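Local coordinates for (R)-specific secondary-alkylsulfatase (Pseudomonas sp., PDB 4AXH), which hydrolyses (R)-secondary-alkyl sulfates enantioselectively to (S)-alcohols and sulfate with inversion of configuration, using zinc, at residues A115-V120 / D161-H166; K123-R128 / I137-S142; L144-T149 / K170-V175. One frame throughout, in Å; residues are numbered along the deposited sequence.

Contact 1 of 3, residues A115-V120 / D161-H166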
ATOM      1  N   ALA A 115      -7.589 -32.827  14.270  1.00 33.78           N
ATOM      2  CA  ALA A 115      -6.125 -32.928  14.165  1.00 34.68           C
ATOM      3  C   ALA A 115      -5.614 -34.358  14.038  1.00 41.50           C
ATOM      4  O   ALA A 115      -6.255 -35.302  14.522  1.00 41.87           O
ATOM      5  CB  ALA A 115      -5.468 -32.257  15.358  1.00 34.91           C
ATOM      6  N   GLY A 116      -4.462 -34.498  13.383  1.00 37.25           N
ATOM      7  CA  GLY A 116      -3.819 -35.794  13.229  1.00 36.55           C
ATOM      8  C   GLY A 116      -3.264 -36.111  11.859  1.00 37.64           C
ATOM      9  O   GLY A 116      -2.883 -35.206  11.099  1.00 36.96           O
ATOM     10  N   LEU A 117      -3.158 -37.434  11.575  1.00 31.06           N
ATOM     11  CA  LEU A 117      -2.645 -37.959  10.310  1.00 29.06           C
ATOM     12  C   LEU A 117      -3.833 -38.378   9.492  1.00 34.06           C
ATOM     13  O   LEU A 117      -4.747 -38.987  10.030  1.00 35.25           O
ATOM     14  CB  LEU A 117      -1.650 -39.136  10.530  1.00 27.33           C
ATOM     15  CG  LEU A 117      -1.120 -39.843   9.263  1.00 28.33           C
ATOM     16  CD1 LEU A 117      -0.270 -38.927   8.429  1.00 25.88           C
ATOM     17  CD2 LEU A 117      -0.425 -41.157   9.606  1.00 28.44           C
ATOM     18  N   PHE A 118      -3.836 -38.032   8.198  1.00 29.92           N
ATOM     19  CA  PHE A 118      -4.960 -38.307   7.320  1.00 28.48           C
ATOM     20  C   PHE A 118      -4.523 -38.770   5.957  1.00 35.94           C
ATOM     21  O   PHE A 118      -3.690 -38.107   5.336  1.00 36.26           O
ATOM     22  CB  PHE A 118      -5.772 -37.010   7.108  1.00 29.61           C
ATOM     23  CG  PHE A 118      -6.288 -36.289   8.319  1.00 30.46           C
ATOM     24  CD1 PHE A 118      -5.489 -35.377   8.997  1.00 32.21           C
ATOM     25  CD2 PHE A 118      -7.606 -36.447   8.727  1.00 32.49           C
ATOM     26  CE1 PHE A 118      -5.977 -34.694  10.107  1.00 33.47           C
ATOM     27  CE2 PHE A 118      -8.087 -35.776   9.844  1.00 34.60           C
ATOM     28  CZ  PHE A 118      -7.277 -34.886  10.515  1.00 32.21           C
ATOM     29  N   GLU A 119      -5.172 -39.824   5.416  1.00 35.75           N
ATOM     30  CA  GLU A 119      -4.927 -40.263   4.036  1.00 36.18           C
ATOM     31  C   GLU A 119      -5.816 -39.436   3.103  1.00 39.94           C
ATOM     32  O   GLU A 119      -6.977 -39.228   3.407  1.00 40.57           O
ATOM     33  CB  GLU A 119      -5.233 -41.756   3.872  1.00 37.65           C
ATOM     34  CG  GLU A 119      -4.745 -42.388   2.578  1.00 46.45           C
ATOM     35  CD  GLU A 119      -4.955 -43.890   2.499  1.00 71.53           C
ATOM     36  OE1 GLU A 119      -6.070 -44.367   2.818  1.00 51.49           O
ATOM     37  OE2 GLU A 119      -4.000 -44.595   2.099  1.00 84.77           O
ATOM     38  N   VAL A 120      -5.261 -38.933   2.008  1.00 35.57           N
ATOM     39  CA  VAL A 120      -6.003 -38.190   0.998  1.00 35.20           C
ATOM     40  C   VAL A 120      -6.305 -39.198  -0.108  1.00 42.13           C
ATOM     41  O   VAL A 120      -7.433 -39.319  -0.574  1.00 43.68           O
ATOM     42  CB  VAL A 120      -5.229 -36.959   0.461  1.00 38.76           C
ATOM     43  CG1 VAL A 120      -5.997 -36.255  -0.669  1.00 38.45           C
ATOM     44  CG2 VAL A 120      -4.886 -35.981   1.585  1.00 38.03           C
ATOM     45  N   ASP A 161       6.879 -37.867  13.257  1.00 25.37           N
ATOM     46  CA  ASP A 161       6.846 -38.959  14.237  1.00 25.97           C
ATOM     47  C   ASP A 161       5.524 -39.730  14.164  1.00 36.03           C
ATOM     48  O   ASP A 161       5.534 -40.983  14.162  1.00 39.30           O
ATOM     49  CB  ASP A 161       7.080 -38.444  15.679  1.00 27.36           C
ATOM     50  CG  ASP A 161       8.535 -38.271  16.108  1.00 44.19           C
ATOM     51  OD1 ASP A 161       9.432 -38.827  15.422  1.00 48.69           O
ATOM     52  OD2 ASP A 161       8.773 -37.656  17.184  1.00 45.75           O
ATOM     53  N   LEU A 162       4.387 -38.966  14.116  1.00 30.30           N
ATOM     54  CA  LEU A 162       3.011 -39.448  14.032  1.00 28.71           C
ATOM     55  C   LEU A 162       2.817 -40.189  12.728  1.00 32.76           C
ATOM     56  O   LEU A 162       2.193 -41.244  12.740  1.00 33.59           O
ATOM     57  CB  LEU A 162       2.021 -38.280  14.176  1.00 28.23           C
ATOM     58  CG  LEU A 162       0.518 -38.549  13.986  1.00 31.61           C
ATOM     59  CD1 LEU A 162      -0.017 -39.510  15.021  1.00 31.88           C
ATOM     60  CD2 LEU A 162      -0.257 -37.237  14.024  1.00 30.86           C
ATOM     61  N   TYR A 163       3.407 -39.690  11.635  1.00 28.56           N
ATOM     62  CA  TYR A 163       3.368 -40.341  10.331  1.00 29.39           C
ATOM     63  C   TYR A 163       4.103 -41.680  10.363  1.00 37.17           C
ATOM     64  O   TYR A 163       3.586 -42.680   9.835  1.00 38.01           O
ATOM     65  CB  TYR A 163       3.984 -39.447   9.247  1.00 31.16           C
ATOM     66  CG  TYR A 163       4.142 -40.132   7.908  1.00 35.04           C
ATOM     67  CD1 TYR A 163       3.078 -40.209   7.006  1.00 36.95           C
ATOM     68  CD2 TYR A 163       5.362 -40.689   7.526  1.00 36.30           C
ATOM     69  CE1 TYR A 163       3.223 -40.834   5.763  1.00 39.19           C
ATOM     70  CE2 TYR A 163       5.515 -41.331   6.291  1.00 36.67           C
ATOM     71  CZ  TYR A 163       4.442 -41.399   5.413  1.00 44.50           C
ATOM     72  OH  TYR A 163       4.580 -42.021   4.197  1.00 42.53           O
ATOM     73  N   PHE A 164       5.318 -41.708  10.942  1.00 33.85           N
ATOM     74  CA  PHE A 164       6.092 -42.954  10.991  1.00 33.12           C
ATOM     75  C   PHE A 164       5.473 -44.013  11.896  1.00 39.40           C
ATOM     76  O   PHE A 164       5.685 -45.200  11.665  1.00 40.71           O
ATOM     77  CB  PHE A 164       7.584 -42.696  11.282  1.00 33.94           C
ATOM     78  CG  PHE A 164       8.303 -41.989  10.156  1.00 33.55           C
ATOM     79  CD1 PHE A 164       8.115 -42.386   8.827  1.00 33.93           C
ATOM     80  CD2 PHE A 164       9.207 -40.962  10.423  1.00 31.99           C
ATOM     81  CE1 PHE A 164       8.786 -41.745   7.791  1.00 33.72           C
ATOM     82  CE2 PHE A 164       9.862 -40.301   9.382  1.00 33.61           C
ATOM     83  CZ  PHE A 164       9.649 -40.697   8.071  1.00 32.21           C
ATOM     84  N   GLN A 165       4.647 -43.591  12.880  1.00 35.83           N
ATOM     85  CA  GLN A 165       3.950 -44.516  13.772  1.00 35.16           C
ATOM     86  C   GLN A 165       2.860 -45.345  13.042  1.00 40.43           C
ATOM     87  O   GLN A 165       2.388 -46.343  13.606  1.00 40.80           O
ATOM     88  CB  GLN A 165       3.349 -43.769  14.953  1.00 35.44           C
ATOM     89  CG  GLN A 165       4.274 -43.714  16.150  1.00 61.05           C
ATOM     90  CD  GLN A 165       4.002 -42.528  17.038  1.00 86.91           C
ATOM     91  OE1 GLN A 165       4.890 -41.709  17.294  1.00 79.10           O
ATOM     92  NE2 GLN A 165       2.774 -42.415  17.541  1.00 83.92           N
ATOM     93  N   HIS A 166       2.486 -44.949  11.793  1.00 35.52           N
ATOM     94  CA  HIS A 166       1.423 -45.585  11.013  1.00 35.99           C
ATOM     95  C   HIS A 166       1.826 -45.928   9.613  1.00 48.63           C
ATOM     96  O   HIS A 166       1.131 -46.695   8.940  1.00 51.55           O
ATOM     97  CB  HIS A 166       0.169 -44.703  10.996  1.00 36.19           C
ATOM     98  CG  HIS A 166      -0.379 -44.464  12.366  1.00 39.09           C
ATOM     99  ND1 HIS A 166       0.094 -43.426  13.162  1.00 40.55           N
ATOM    100  CD2 HIS A 166      -1.260 -45.201  13.084  1.00 40.20           C
ATOM    101  CE1 HIS A 166      -0.521 -43.554  14.328  1.00 39.84           C
ATOM    102  NE2 HIS A 166      -1.355 -44.600  14.329  1.00 40.05           N
TER

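Contact 2 of 3, residues K123-R128 / I137-S142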
ATOM      1  N   LYS A 123      -0.563 -43.497  -0.799  1.00 37.78           N
ATOM      2  CA  LYS A 123       0.753 -42.871  -1.056  1.00 36.47           C
ATOM      3  C   LYS A 123       0.712 -41.326  -0.831  1.00 39.25           C
ATOM      4  O   LYS A 123       1.694 -40.646  -1.137  1.00 39.16           O
ATOM      5  CB  LYS A 123       1.276 -43.155  -2.494  1.00 38.77           C
ATOM      6  CG  LYS A 123       1.758 -44.566  -2.796  1.00 55.39           C
ATOM      7  CD  LYS A 123       2.287 -44.636  -4.257  1.00 72.75           C
ATOM      8  CE  LYS A 123       3.129 -45.867  -4.535  1.00 92.92           C
ATOM      9  NZ  LYS A 123       4.015 -45.713  -5.723  1.00 94.39           N
ATOM     10  N   LEU A 124      -0.414 -40.776  -0.321  1.00 34.62           N
ATOM     11  CA  LEU A 124      -0.614 -39.334  -0.124  1.00 34.90           C
ATOM     12  C   LEU A 124      -1.331 -39.029   1.188  1.00 40.66           C
ATOM     13  O   LEU A 124      -2.529 -39.297   1.334  1.00 40.41           O
ATOM     14  CB  LEU A 124      -1.368 -38.742  -1.315  1.00 34.85           C
ATOM     15  CG  LEU A 124      -1.359 -37.237  -1.447  1.00 40.13           C
ATOM     16  CD1 LEU A 124       0.002 -36.752  -1.904  1.00 43.04           C
ATOM     17  CD2 LEU A 124      -2.434 -36.761  -2.422  1.00 36.74           C
ATOM     18  N   TYR A 125      -0.575 -38.490   2.147  1.00 36.78           N
ATOM     19  CA  TYR A 125      -1.043 -38.194   3.488  1.00 36.21           C
ATOM     20  C   TYR A 125      -0.837 -36.729   3.873  1.00 39.60           C
ATOM     21  O   TYR A 125      -0.160 -35.966   3.173  1.00 38.90           O
ATOM     22  CB  TYR A 125      -0.385 -39.134   4.516  1.00 38.23           C
ATOM     23  CG  TYR A 125      -0.557 -40.595   4.170  1.00 42.80           C
ATOM     24  CD1 TYR A 125       0.258 -41.209   3.222  1.00 43.91           C
ATOM     25  CD2 TYR A 125      -1.547 -41.361   4.770  1.00 45.09           C
ATOM     26  CE1 TYR A 125       0.057 -42.534   2.848  1.00 45.17           C
ATOM     27  CE2 TYR A 125      -1.713 -42.709   4.445  1.00 47.60           C
ATOM     28  CZ  TYR A 125      -0.918 -43.286   3.474  1.00 55.41           C
ATOM     29  OH  TYR A 125      -1.094 -44.603   3.117  1.00 63.25           O
ATOM     30  N   GLN A 126      -1.450 -36.331   4.990  1.00 34.96           N
ATOM     31  CA  GLN A 126      -1.372 -34.980   5.472  1.00 33.79           C
ATOM     32  C   GLN A 126      -1.407 -34.984   6.981  1.00 37.97           C
ATOM     33  O   GLN A 126      -2.158 -35.763   7.583  1.00 39.10           O
ATOM     34  CB  GLN A 126      -2.550 -34.192   4.898  1.00 34.78           C
ATOM     35  CG  GLN A 126      -2.262 -32.731   4.625  1.00 31.87           C
ATOM     36  CD  GLN A 126      -3.197 -32.152   3.584  1.00 43.72           C
ATOM     37  OE1 GLN A 126      -2.657 -31.295   2.743  1.00 44.37           O
ATOM     38  NE2 GLN A 126      -4.414 -32.394   3.579  1.00 23.66           N
ATOM     39  N   VAL A 127      -0.568 -34.140   7.596  1.00 32.27           N
ATOM     40  CA  VAL A 127      -0.553 -33.939   9.034  1.00 30.53           C
ATOM     41  C   VAL A 127      -1.096 -32.547   9.218  1.00 31.97           C
ATOM     42  O   VAL A 127      -0.536 -31.560   8.698  1.00 29.72           O
ATOM     43  CB  VAL A 127       0.821 -34.133   9.729  1.00 35.10           C
ATOM     44  CG1 VAL A 127       0.688 -33.946  11.245  1.00 34.98           C
ATOM     45  CG2 VAL A 127       1.416 -35.506   9.417  1.00 34.67           C
ATOM     46  N   ARG A 128      -2.234 -32.486   9.911  1.00 28.98           N
ATOM     47  CA  ARG A 128      -2.960 -31.256  10.190  1.00 29.18           C
ATOM     48  C   ARG A 128      -3.187 -31.128  11.682  1.00 33.12           C
ATOM     49  O   ARG A 128      -3.379 -32.139  12.360  1.00 34.53           O
ATOM     50  CB  ARG A 128      -4.336 -31.303   9.487  1.00 31.41           C
ATOM     51  CG  ARG A 128      -4.286 -31.606   8.001  1.00 33.84           C
ATOM     52  CD  ARG A 128      -5.431 -30.984   7.255  1.00 38.94           C
ATOM     53  NE  ARG A 128      -6.719 -31.576   7.601  1.00 39.89           N
ATOM     54  CZ  ARG A 128      -7.240 -32.655   7.023  1.00 56.88           C
ATOM     55  NH1 ARG A 128      -6.582 -33.291   6.053  1.00 56.84           N
ATOM     56  NH2 ARG A 128      -8.403 -33.116   7.415  1.00 24.01           N
ATOM     57  N   ILE A 137       2.591 -35.219   2.934  1.00 31.77           N
ATOM     58  CA  ILE A 137       3.569 -36.290   2.767  1.00 31.67           C
ATOM     59  C   ILE A 137       3.231 -37.169   1.572  1.00 35.99           C
ATOM     60  O   ILE A 137       2.273 -37.927   1.634  1.00 36.74           O
ATOM     61  CB  ILE A 137       3.810 -37.131   4.046  1.00 33.84           C
ATOM     62  CG1 ILE A 137       4.181 -36.244   5.229  1.00 33.05           C
ATOM     63  CG2 ILE A 137       4.905 -38.169   3.773  1.00 34.67           C
ATOM     64  CD1 ILE A 137       3.696 -36.726   6.555  1.00 36.72           C
ATOM     65  N   ILE A 138       4.020 -37.064   0.501  1.00 32.91           N
ATOM     66  CA  ILE A 138       3.878 -37.873  -0.717  1.00 33.09           C
ATOM     67  C   ILE A 138       4.860 -39.029  -0.574  1.00 38.22           C
ATOM     68  O   ILE A 138       6.044 -38.808  -0.294  1.00 37.41           O
ATOM     69  CB  ILE A 138       4.161 -37.083  -2.031  1.00 36.39           C
ATOM     70  CG1 ILE A 138       3.570 -35.675  -2.030  1.00 37.66           C
ATOM     71  CG2 ILE A 138       3.719 -37.853  -3.257  1.00 37.25           C
ATOM     72  CD1 ILE A 138       4.297 -34.696  -3.013  1.00 41.33           C
ATOM     73  N   GLU A 139       4.380 -40.261  -0.779  1.00 36.39           N
ATOM     74  CA  GLU A 139       5.242 -41.442  -0.708  1.00 36.12           C
ATOM     75  C   GLU A 139       6.329 -41.527  -1.794  1.00 49.87           C
ATOM     76  O   GLU A 139       7.384 -40.893  -1.634  1.00 53.90           O
ATOM     77  CB  GLU A 139       4.473 -42.719  -0.403  1.00 35.33           C
ATOM     78  CG  GLU A 139       4.231 -42.758   1.100  1.00 26.86           C
ATOM     79  CD  GLU A 139       3.204 -43.680   1.708  1.00 35.61           C
ATOM     80  OE1 GLU A 139       2.716 -44.606   1.020  1.00 46.03           O
ATOM     81  OE2 GLU A 139       2.973 -43.537   2.926  1.00 30.39           O
ATOM     82  N   GLY A 140       6.081 -42.201  -2.895  1.00 47.91           N
ATOM     83  CA  GLY A 140       7.120 -42.259  -3.919  1.00 48.50           C
ATOM     84  C   GLY A 140       8.017 -43.474  -3.814  1.00 52.08           C
ATOM     85  O   GLY A 140       7.975 -44.205  -2.811  1.00 51.55           O
ATOM     86  N   ASP A 141       8.837 -43.679  -4.868  1.00 48.85           N
ATOM     87  CA  ASP A 141       9.740 -44.822  -5.072  1.00 48.66           C
ATOM     88  C   ASP A 141      10.564 -45.303  -3.878  1.00 55.68           C
ATOM     89  O   ASP A 141      10.273 -46.383  -3.350  1.00 56.02           O
ATOM     90  CB  ASP A 141      10.566 -44.681  -6.372  1.00 49.29           C
ATOM     91  CG  ASP A 141       9.744 -44.713  -7.662  1.00 57.71           C
ATOM     92  OD1 ASP A 141       8.577 -45.198  -7.627  1.00 57.51           O
ATOM     93  OD2 ASP A 141      10.279 -44.311  -8.715  1.00 59.79           O
ATOM     94  N   SER A 142      11.561 -44.503  -3.434  1.00 54.11           N
ATOM     95  CA  SER A 142      12.460 -44.863  -2.331  1.00 54.61           C
ATOM     96  C   SER A 142      12.160 -44.188  -0.983  1.00 59.07           C
ATOM     97  O   SER A 142      12.042 -44.881   0.029  1.00 59.48           O
ATOM     98  CB  SER A 142      13.919 -44.661  -2.731  1.00 57.98           C
ATOM     99  OG  SER A 142      14.207 -43.331  -3.136  1.00 65.00           O
TER
HETATM  100  O   HOH W   1       5.742 -43.906  -6.538  1.00 27.25           O

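Contact 3 of 3, residues L144-T149 / K170-V175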
ATOM      1  N   LEU A 144      10.552 -40.099   0.762  1.00 43.05           N
ATOM      2  CA  LEU A 144       9.387 -39.226   0.923  1.00 40.13           C
ATOM      3  C   LEU A 144       9.590 -37.870   0.302  1.00 43.26           C
ATOM      4  O   LEU A 144      10.670 -37.275   0.399  1.00 43.94           O
ATOM      5  CB  LEU A 144       9.039 -39.009   2.414  1.00 39.01           C
ATOM      6  CG  LEU A 144       8.773 -40.224   3.312  1.00 42.64           C
ATOM      7  CD1 LEU A 144       8.588 -39.782   4.727  1.00 42.75           C
ATOM      8  CD2 LEU A 144       7.547 -40.996   2.893  1.00 42.39           C
ATOM      9  N   VAL A 145       8.525 -37.352  -0.312  1.00 38.08           N
ATOM     10  CA  VAL A 145       8.516 -35.997  -0.850  1.00 36.37           C
ATOM     11  C   VAL A 145       7.533 -35.211  -0.044  1.00 37.78           C
ATOM     12  O   VAL A 145       6.384 -35.615   0.133  1.00 37.20           O
ATOM     13  CB  VAL A 145       8.460 -35.823  -2.387  1.00 39.54           C
ATOM     14  CG1 VAL A 145       7.528 -36.826  -3.024  1.00 40.50           C
ATOM     15  CG2 VAL A 145       8.126 -34.391  -2.802  1.00 37.98           C
ATOM     16  N   LEU A 146       8.051 -34.167   0.586  1.00 32.17           N
ATOM     17  CA  LEU A 146       7.309 -33.333   1.503  1.00 29.50           C
ATOM     18  C   LEU A 146       6.982 -31.986   0.910  1.00 35.99           C
ATOM     19  O   LEU A 146       7.805 -31.356   0.244  1.00 35.67           O
ATOM     20  CB  LEU A 146       8.165 -33.139   2.747  1.00 27.31           C
ATOM     21  CG  LEU A 146       7.874 -33.942   3.966  1.00 29.40           C
ATOM     22  CD1 LEU A 146       7.916 -35.417   3.702  1.00 29.17           C
ATOM     23  CD2 LEU A 146       8.854 -33.585   5.043  1.00 29.73           C
ATOM     24  N   ILE A 147       5.771 -31.532   1.158  1.00 34.25           N
ATOM     25  CA  ILE A 147       5.396 -30.170   0.792  1.00 32.83           C
ATOM     26  C   ILE A 147       5.136 -29.469   2.101  1.00 32.04           C
ATOM     27  O   ILE A 147       4.246 -29.866   2.847  1.00 29.10           O
ATOM     28  CB  ILE A 147       4.435 -29.888  -0.423  1.00 35.40           C
ATOM     29  CG1 ILE A 147       3.478 -28.734  -0.165  1.00 35.89           C
ATOM     30  CG2 ILE A 147       3.739 -31.119  -1.038  1.00 34.13           C
ATOM     31  CD1 ILE A 147       4.079 -27.430  -0.425  1.00 43.74           C
ATOM     32  N   ASP A 148       6.080 -28.571   2.443  1.00 27.39           N
ATOM     33  CA  ASP A 148       6.220 -27.766   3.645  1.00 26.06           C
ATOM     34  C   ASP A 148       6.762 -28.504   4.855  1.00 31.95           C
ATOM     35  O   ASP A 148       6.722 -29.747   4.925  1.00 29.85           O
ATOM     36  CB  ASP A 148       5.021 -26.847   3.914  1.00 27.41           C
ATOM     37  CG  ASP A 148       4.843 -25.822   2.821  1.00 28.57           C
ATOM     38  OD1 ASP A 148       5.806 -25.588   2.069  1.00 26.09           O
ATOM     39  OD2 ASP A 148       3.730 -25.279   2.694  1.00 31.41           O
ATOM     40  N   THR A 149       7.328 -27.728   5.803  1.00 30.66           N
ATOM     41  CA  THR A 149       8.000 -28.277   6.979  1.00 31.05           C
ATOM     42  C   THR A 149       7.482 -27.698   8.313  1.00 36.08           C
ATOM     43  O   THR A 149       8.207 -27.710   9.317  1.00 35.78           O
ATOM     44  CB  THR A 149       9.498 -28.019   6.810  1.00 34.01           C
ATOM     45  OG1 THR A 149       9.691 -26.612   6.830  1.00 33.09           O
ATOM     46  CG2 THR A 149      10.070 -28.600   5.516  1.00 27.30           C
ATOM     47  N   LYS A 170      11.052 -44.332   6.043  1.00 34.22           N
ATOM     48  CA  LYS A 170      11.789 -44.073   4.795  0.50 34.11           C
ATOM     49  C   LYS A 170      12.531 -42.741   4.921  1.00 38.87           C
ATOM     50  O   LYS A 170      12.094 -41.900   5.710  1.00 41.58           O
ATOM     51  CB  LYS A 170      10.792 -43.927   3.596  0.50 36.07           C
ATOM     52  CG  LYS A 170       9.796 -45.074   3.358  0.50 37.58           C
ATOM     53  CD  LYS A 170       8.932 -44.827   2.121  0.50 46.81           C
ATOM     54  CE  LYS A 170       7.439 -44.955   2.392  0.50 47.14           C
ATOM     55  NZ  LYS A 170       6.763 -45.852   1.404  0.50 28.33           N
ATOM     56  N   PRO A 171      13.606 -42.445   4.138  1.00 33.62           N
ATOM     57  CA  PRO A 171      14.214 -41.111   4.276  1.00 31.97           C
ATOM     58  C   PRO A 171      13.341 -40.050   3.633  1.00 34.92           C
ATOM     59  O   PRO A 171      12.272 -40.374   3.150  1.00 36.47           O
ATOM     60  CB  PRO A 171      15.548 -41.260   3.514  1.00 32.98           C
ATOM     61  CG  PRO A 171      15.287 -42.305   2.492  1.00 36.88           C
ATOM     62  CD  PRO A 171      14.339 -43.264   3.125  1.00 33.42           C
ATOM     63  N   ILE A 172      13.845 -38.815   3.556  1.00 31.13           N
ATOM     64  CA  ILE A 172      13.248 -37.662   2.898  1.00 29.43           C
ATOM     65  C   ILE A 172      14.150 -37.368   1.724  1.00 36.34           C
ATOM     66  O   ILE A 172      15.319 -37.018   1.912  1.00 36.68           O
ATOM     67  CB  ILE A 172      13.093 -36.469   3.876  1.00 31.14           C
ATOM     68  CG1 ILE A 172      12.055 -36.823   4.974  1.00 31.70           C
ATOM     69  CG2 ILE A 172      12.728 -35.187   3.127  1.00 28.27           C
ATOM     70  CD1 ILE A 172      12.046 -35.947   6.227  1.00 28.22           C
ATOM     71  N   VAL A 173      13.634 -37.590   0.510  1.00 34.40           N
ATOM     72  CA  VAL A 173      14.368 -37.366  -0.736  1.00 34.19           C
ATOM     73  C   VAL A 173      14.156 -35.918  -1.211  1.00 35.63           C
ATOM     74  O   VAL A 173      15.041 -35.302  -1.807  1.00 34.64           O
ATOM     75  CB  VAL A 173      13.952 -38.392  -1.822  1.00 39.40           C
ATOM     76  CG1 VAL A 173      14.744 -38.173  -3.121  1.00 41.11           C
ATOM     77  CG2 VAL A 173      14.131 -39.822  -1.329  1.00 38.70           C
ATOM     78  N   ALA A 174      12.964 -35.396  -0.990  1.00 32.07           N
ATOM     79  CA  ALA A 174      12.648 -34.071  -1.484  1.00 31.50           C
ATOM     80  C   ALA A 174      11.731 -33.304  -0.550  1.00 33.91           C
ATOM     81  O   ALA A 174      10.904 -33.899   0.157  1.00 31.91           O
ATOM     82  CB  ALA A 174      12.019 -34.169  -2.884  1.00 31.87           C
ATOM     83  N   VAL A 175      11.884 -31.973  -0.578  1.00 29.85           N
ATOM     84  CA  VAL A 175      11.062 -31.027   0.161  1.00 30.96           C
ATOM     85  C   VAL A 175      10.662 -29.908  -0.787  1.00 35.70           C
ATOM     86  O   VAL A 175      11.462 -29.535  -1.631  1.00 35.13           O
ATOM     87  CB  VAL A 175      11.734 -30.519   1.478  1.00 35.11           C
ATOM     88  CG1 VAL A 175      11.022 -29.302   2.054  1.00 34.71           C
ATOM     89  CG2 VAL A 175      11.806 -31.627   2.516  1.00 34.70           C
TER

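Contact 1 of 3, residues A115-V120 / D161-H166
L117 turns its side chain from strand 116-119 onto L162 and Y163, on the last turn of helix 153-164, and H166, on the loop just after it. This is helix-on-sheet packing in a metallo-beta-lactamase superfamily domain, whose alphabeta/betaalpha sandwich carries helices on the outer faces of its two sheets. The backbones are closest at L117 and Y163, with 6.5 Å between their CA atoms, and the meeting is apolar.

Nearest the strand backbone, L117 CB stands 4.1 Å from L162 CG. A chi1 of 176° sends the L117 branch away from its own amide nitrogen, and the two methyls then part between Y163 and H166. L117 CD1 reaches the rim of the Y163 ring, 3.9 Å from CD1 of that tyrosine and close to the ring plane, so the leucine borders the aromatic group and does not lie over its face. The axes of these two side chains are oblique to one another. L117 CD2 instead comes to 3.9 Å from H166 CB; here the side chains run past each other in opposite directions.

L162 answers from the helix with its CD2 branch, which rests on the strand backbone 3.8 Å from L117 N and also contacts the carbonyl carbon of G116. Beyond the contact, Y163 extends its hydroxyl to E139, while L117 also packs on I68, Y125 and V127 of the neighbouring strands.

A side-chain bond within 161-166 fixes the rotation of the H166 ring. With H166 CG anti to the carbonyl carbon (chi1 -61°), the imidazole folds back toward the preceding turn, and H166 ND1 donates to L162 O over 3.1 Å, the N-H pointing at the oxygen at 170° and the acceptor lying in the ring plane.

Contact 2 of 3, residues K123-R128 / I137-S142
Y125 and I137 face each other as a hydrogen-bonded antiparallel pair, and the backbone supplies the first kind of interaction. Y125 N donates to I137 O at 2.9 Å with an angle of 175° at the hydrogen, and I137 N returns the bond to Y125 O, also 2.9 Å. The neighbouring pair, L124 with I138, is non-hydrogen-bonded. The pairing is carried past the last strand residue by E139 N, which binds K123 O at 2.7 Å.

Apolar contacts sort by sheet face. L124 and I138 share one face, their side chains side by side and pointing the same way, with L124 CD1 3.7 Å from I138 CG1. On the other face, V127 reaches obliquely across to I137, bringing V127 CG2 to 3.9 Å from I137 CD1. Helix 153-164 covers that second face, through A159 on V127 and Y163 on I137.

The polar contacts lie at the E139 end of the pairing. The carboxylate of E139 is gripped from outside the two segments: R167 forms a salt bridge to its OE1, and the Y163 hydroxyl hydrogen-bonds to its OE2. The Y125 side chain has CG anti to the carbonyl carbon (chi1 -54°), which carries its ring over toward E139. Y125 CE1 is close to E139 OE2, the approach being oblique and the ring and carboxylate planes 34° apart. K123 lays its aliphatic base across E139 and then runs on, extended, to the solvent side, where a water bridges the two segments: K123 NZ donates to it at 2.6 Å, and the water donates to D141 OD1 over a long 3.3 Å.

Antiparallel register between strands consecutive in the chain identifies a beta hairpin, here made of strands 124-128 and 135-138 in the N-terminal sheet of the metallo-beta-lactamase fold.

Contact 3 of 3, residues L144-T149 / K170-V175
L144 buries the most surface here, and its backbone oxygen is the focus of the pairing. L144 O accepts two successive amides of the other strand: V173 N at 3.0 Å, bent to 142° at the hydrogen, and A174 N at 3.3 Å, much straighter at 172°. One carbonyl thus serves two residues, consistent with a beta bulge at V173, whose backbone (psi -36°) leaves the strand range. L144 CG lies 3.5 Å from P171 O of the other segment. Its CD2 meets the aliphatic part of K170 at about a right angle, a tentative contact because that lysine is modelled in two conformers.

L146 restores regular parallel pairing. L146 N donates to A174 O at 2.9 Å, and its side chain spreads over two partners on one face of the sheet: L146 CD2 crosses toward I172 CD1 at 4.1 Å, while L146 CB is 3.9 Å from V175 CG2. Helix 153-164 covers this face through L160, which touches both L146 and I172.

V175 meets T149 with its other methyl. Anti to the amide nitrogen, V175 CG1 packs 3.7 Å from T149 CG2, which lies over this face of the sheet, the side chains crossing at about a right angle. T149 OG1 hydrogen-bonds H184 O and D148 OD2 hydrogen-bonds H184 ND1, so these residues just after strand 144-147 probably help position a zinc ligand.

Two neighbouring parallel strands joined through helix 153-164 form a beta-alpha-beta unit, leading toward the dinuclear zinc site of the metallo-beta-lactamase fold.

Overall arrangement
All three contacts involve the N-terminal sheet, in which strands 116-119, 124-128, 135-138, 144-147 and 172-176 are successive neighbours, and helix 153-164 packs across them. Contacts 2 and 3 have centres about 8 Å apart and adjoin through a probable hydrogen bond from I138 N to V145 O, 2.8 Å. Contact 1 is centred about 10 Å from contact 2 and about 14 Å from contact 3; Y163 joins it to contact 2 and packs on L144 of contact 3. Contacts 1 and 2 are remote from the active site, whereas in contact 3 the T149 side chain is about 6 Å from that of the zinc ligand H184 and about 11 Å from a bound zinc ion.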